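Local coordinates for protein endoglucanase EG-II (Hypocrea jecorina, PDB 3QR3) that hydrolyses internal beta-1,4-glucosidic bonds of cellulose as a fungal endoglucanase with a TIM-barrel catalytic domain of glycoside hydrolase family 5, at residues G7-G12 with G289-G294; W293-F298 with T305-S310. One frame throughout, in Å; residues are numbered along the deposited sequence.

Contact 1 of 2, residues G7-G12 with G289-G294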
# COMPACT_ATOMS: atom_id res chain seq x y z
N GLY A 7 3.19 10.03 -1.68
CA GLY A 7 3.83 9.21 -2.68
C GLY A 7 2.85 8.46 -3.55
O GLY A 7 1.67 8.84 -3.65
N VAL A 8 3.34 7.39 -4.16
CA VAL A 8 2.55 6.65 -5.14
C VAL A 8 2.88 5.16 -5.09
O VAL A 8 3.95 4.75 -4.62
CB VAL A 8 2.82 7.15 -6.57
CG1 VAL A 8 2.64 8.67 -6.65
CG2 VAL A 8 4.21 6.76 -6.98
N ASN A 9 1.94 4.36 -5.56
CA ASN A 9 2.14 2.94 -5.75
C ASN A 9 2.92 2.68 -7.03
O ASN A 9 2.53 3.18 -8.09
CB ASN A 9 0.79 2.25 -5.85
CG ASN A 9 0.15 2.03 -4.50
OD1 ASN A 9 0.30 0.97 -3.92
ND2 ASN A 9 -0.56 3.04 -3.99
N ILE A 10 4.01 1.93 -6.93
CA ILE A 10 4.83 1.54 -8.08
C ILE A 10 4.51 0.08 -8.36
O ILE A 10 5.14 -0.82 -7.81
CB ILE A 10 6.34 1.68 -7.76
CG1 ILE A 10 6.62 3.08 -7.19
CG2 ILE A 10 7.19 1.40 -9.00
CD1 ILE A 10 6.43 4.21 -8.20
N ALA A 11 3.49 -0.15 -9.18
CA ALA A 11 2.90 -1.48 -9.36
C ALA A 11 3.60 -2.33 -10.42
O ALA A 11 4.38 -1.82 -11.23
CB ALA A 11 1.40 -1.34 -9.67
N GLY A 12 3.30 -3.62 -10.43
CA GLY A 12 3.85 -4.53 -11.43
C GLY A 12 4.21 -5.90 -10.88
O GLY A 12 3.91 -6.93 -11.52
N GLY A 289 -0.12 10.06 5.94
CA GLY A 289 0.21 10.22 4.54
C GLY A 289 -0.84 9.72 3.57
O GLY A 289 -1.87 9.17 3.96
N TYR A 290 -0.57 9.95 2.29
CA TYR A 290 -1.42 9.43 1.21
C TYR A 290 -0.54 8.86 0.11
O TYR A 290 0.57 9.35 -0.13
CB TYR A 290 -2.33 10.53 0.64
CG TYR A 290 -1.60 11.70 0.02
CD1 TYR A 290 -1.13 11.66 -1.29
CD2 TYR A 290 -1.37 12.86 0.76
CE1 TYR A 290 -0.46 12.75 -1.85
CE2 TYR A 290 -0.71 13.94 0.21
CZ TYR A 290 -0.25 13.89 -1.09
OH TYR A 290 0.40 14.98 -1.61
N VAL A 291 -1.04 7.82 -0.55
CA VAL A 291 -0.30 7.17 -1.63
C VAL A 291 -1.21 6.95 -2.85
O VAL A 291 -2.21 6.25 -2.76
CB VAL A 291 0.27 5.80 -1.19
CG1 VAL A 291 1.25 5.27 -2.23
CG2 VAL A 291 0.96 5.93 0.17
N GLY A 292 -0.85 7.55 -3.97
CA GLY A 292 -1.69 7.48 -5.16
C GLY A 292 -1.59 6.14 -5.86
O GLY A 292 -0.57 5.47 -5.77
N TRP A 293 -2.67 5.75 -6.54
CA TRP A 293 -2.69 4.55 -7.40
C TRP A 293 -3.05 4.98 -8.83
O TRP A 293 -4.10 5.57 -9.05
CB TRP A 293 -3.74 3.54 -6.89
CG TRP A 293 -3.76 2.25 -7.69
CD1 TRP A 293 -4.46 2.02 -8.85
CD2 TRP A 293 -3.05 1.04 -7.40
NE1 TRP A 293 -4.22 0.73 -9.29
CE2 TRP A 293 -3.37 0.11 -8.42
CE3 TRP A 293 -2.18 0.64 -6.37
CZ2 TRP A 293 -2.84 -1.18 -8.45
CZ3 TRP A 293 -1.67 -0.65 -6.39
CH2 TRP A 293 -1.99 -1.55 -7.43
N GLY A 294 -2.19 4.68 -9.81
CA GLY A 294 -0.96 3.92 -9.61
C GLY A 294 0.03 4.18 -10.73
O GLY A 294 -0.35 4.53 -11.85
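Gly7 and Val8 pair in parallel with Val291 and Gly292, the strand axes inclined at 40° and only 4.1 Å apart at their closest. Gly7 N donates to Tyr290 O, and Gly7 O takes the N-H of Gly292 at 2.8 Å. Gly292 O then accepts twice. Asn9 N comes nearly along its C=O axis, while Asn9 ND2, at 3.0 Å from Gly292 O, sits above the carbonyl plane. The side chain of Asn9 can do this because CG lies beside its own backbone N (chi1 -80°). Its second N-H goes to Thr259 O, and Asn9 OD1 is hydrogen-bonded to Arg61 NH1. The flank of the Asn9 amide meets the edge of the Trp293 ring, with Asn9 CG 3.3 Å from Trp293 CE3. Val291 crosses Asn9 at about a right angle, its CG1 3.4 Å from Asn9 ND2. Farther on, Ala11 CB touches Trp293 CH2 at 4.1 Å. With an alanine here in place of Asn9, Gly292 O is likely to lose its second donor, and Arg61 and Thr259 O their amide mate. With both N-H groups and its oxygen engaged, the Asn9 amide is held against rotation and links its own strand to three others beside Trp293.

Contact 2 of 2, residues W293-F298 with T305-S310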
# COMPACT_ATOMS: atom_id res chain seq x y z
N TRP A 293 -2.67 5.75 -6.54
CA TRP A 293 -2.69 4.55 -7.40
C TRP A 293 -3.05 4.98 -8.83
O TRP A 293 -4.10 5.57 -9.05
CB TRP A 293 -3.74 3.54 -6.89
CG TRP A 293 -3.76 2.25 -7.69
CD1 TRP A 293 -4.46 2.02 -8.85
CD2 TRP A 293 -3.05 1.04 -7.40
NE1 TRP A 293 -4.22 0.73 -9.29
CE2 TRP A 293 -3.37 0.11 -8.42
CE3 TRP A 293 -2.18 0.64 -6.37
CZ2 TRP A 293 -2.84 -1.18 -8.45
CZ3 TRP A 293 -1.67 -0.65 -6.39
CH2 TRP A 293 -1.99 -1.55 -7.43
N GLY A 294 -2.19 4.68 -9.81
CA GLY A 294 -0.96 3.92 -9.61
C GLY A 294 0.03 4.18 -10.73
O GLY A 294 -0.35 4.53 -11.85
N ALA A 295 1.32 4.02 -10.43
CA ALA A 295 2.37 4.18 -11.43
C ALA A 295 3.13 2.86 -11.55
O ALA A 295 2.54 1.79 -11.38
CB ALA A 295 3.31 5.34 -11.06
N GLY A 296 4.43 2.92 -11.84
CA GLY A 296 5.20 1.70 -12.03
C GLY A 296 4.91 1.17 -13.43
O GLY A 296 5.13 1.87 -14.42
N SER A 297 4.40 -0.06 -13.51
CA SER A 297 4.22 -0.74 -14.80
C SER A 297 2.91 -0.38 -15.52
O SER A 297 2.68 -0.84 -16.64
CB SER A 297 4.36 -2.26 -14.64
OG SER A 297 5.70 -2.61 -14.31
N PHE A 298 2.08 0.44 -14.90
CA PHE A 298 0.92 1.00 -15.62
C PHE A 298 1.42 1.98 -16.67
O PHE A 298 2.42 2.67 -16.45
CB PHE A 298 -0.03 1.72 -14.66
CG PHE A 298 -0.80 0.80 -13.75
CD1 PHE A 298 -1.76 -0.05 -14.26
CD2 PHE A 298 -0.58 0.83 -12.37
CE1 PHE A 298 -2.48 -0.89 -13.42
CE2 PHE A 298 -1.30 0.01 -11.52
CZ PHE A 298 -2.24 -0.86 -12.05
N THR A 305 -3.93 6.06 -14.38
CA THR A 305 -2.48 6.13 -14.50
C THR A 305 -1.90 7.36 -13.78
O THR A 305 -2.45 8.46 -13.88
CB THR A 305 -1.98 6.06 -15.97
OG1 THR A 305 -0.55 6.11 -15.98
CG2 THR A 305 -2.53 7.22 -16.80
N GLU A 306 -0.81 7.14 -13.06
CA GLU A 306 -0.03 8.22 -12.45
C GLU A 306 1.42 8.11 -12.91
O GLU A 306 2.29 8.77 -12.37
CB GLU A 306 -0.11 8.14 -10.92
CG GLU A 306 -1.52 8.31 -10.38
CD GLU A 306 -1.57 8.25 -8.87
OE1 GLU A 306 -0.51 8.07 -8.25
OE2 GLU A 306 -2.68 8.40 -8.31
N THR A 307 1.66 7.27 -13.92
CA THR A 307 3.02 7.05 -14.42
C THR A 307 3.50 8.26 -15.19
O THR A 307 2.84 8.71 -16.12
CB THR A 307 3.07 5.83 -15.35
OG1 THR A 307 2.53 4.69 -14.67
CG2 THR A 307 4.50 5.52 -15.76
N PRO A 308 4.67 8.80 -14.81
CA PRO A 308 5.21 9.94 -15.55
C PRO A 308 5.75 9.47 -16.90
O PRO A 308 6.03 8.28 -17.07
CB PRO A 308 6.36 10.42 -14.67
CG PRO A 308 6.81 9.20 -13.93
CD PRO A 308 5.58 8.34 -13.74
N THR A 309 5.89 10.39 -17.84
CA THR A 309 6.44 10.06 -19.16
C THR A 309 7.88 10.57 -19.29
O THR A 309 8.18 11.71 -18.95
CB THR A 309 5.59 10.67 -20.28
OG1 THR A 309 4.25 10.14 -20.19
CG2 THR A 309 6.17 10.33 -21.65
N SER A 310 8.78 9.71 -19.76
CA SER A 310 10.16 10.11 -19.98
C SER A 310 10.36 10.58 -21.42
O SER A 310 9.97 9.89 -22.36
CB SER A 310 11.13 8.96 -19.68
OG SER A 310 12.47 9.43 -19.64
O HOH W 1 -4.70 8.05 -9.80
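Glu306 N donates to Gly294 O at 2.9 Å, standing above the plane of that carbonyl. One residue on, Thr307 OG1 gives its proton to Phe298 O at 2.7 Å, again from above the carbonyl plane. The Thr307 hydroxyl is carried there by its position beside the backbone N (chi1 -55°). That leaves Thr307 CG2 packed alongside the same Phe298 oxygen. Thr307 OG1 also lies against the backbone of Ala295, 3.3 Å from Ala295 CA. The methyl of Ala295 also touches Thr307, at OG1 and CA.

Glu306 reaches across to the Trp293 backbone, its chain extended past CG (chi2 -179°). Glu306 OE2 is 3.2 Å from Trp293 N, but the angle is too poor for a hydrogen bond. A water joins Glu306 OE2 to the carbonyl of the same tryptophan, 2.7 Å from Trp293 O. Val8, Val321 and Leu325 pack round the Glu306 side chain.

Further out, Thr305 OG1 accepts the N-H of Thr307 at 3.2 Å, forming an ST turn. The same hydroxyl is bonded to Asp299 O. This turn sets the backbone that presents both Glu306 N and Thr307 OG1. On the other segment, the edge of Phe298 meets one face of Trp293 near its rim, the planes about 70° apart, with Phe298 CE2 3.2 Å above the indole plane. Tyr302 stacks on Phe298 and bonds to Trp293 NE1.

The peptide between Trp293 and Gly294 is cis, as at the matching tryptophan of other family 5 cellulases, where the indole lines the substrate cleft. The chain that follows is tied to the 305-310 segment mainly through backbone oxygens. The Glu306 carboxylate, buried beside the Trp293 carbonyl and packed by apolar side chains, may have a raised pKa.

How the contacts relate
The centres of contact 1 and contact 2 lie about 9 Å apart, and the two share Trp293 and Gly294. Along the chain, residues 7-12 form part of the first barrel strand, and 289-296 lie on the last. The 305-310 segment follows and ends in a small antiparallel hairpin with strand 315-316. Contact 1 joins the first and last strands, so it closes the TIM barrel. Contact 2 continues from the end of strand 287-296 into the loop beyond it. Probable backbone hydrogen bonds, Ala295 N with Asn9 O and Ser297 N with Ala11 O, bridge them, and Ala11 CB packs against Phe298. Trp293 thus sits where the barrel closure passes into the loop.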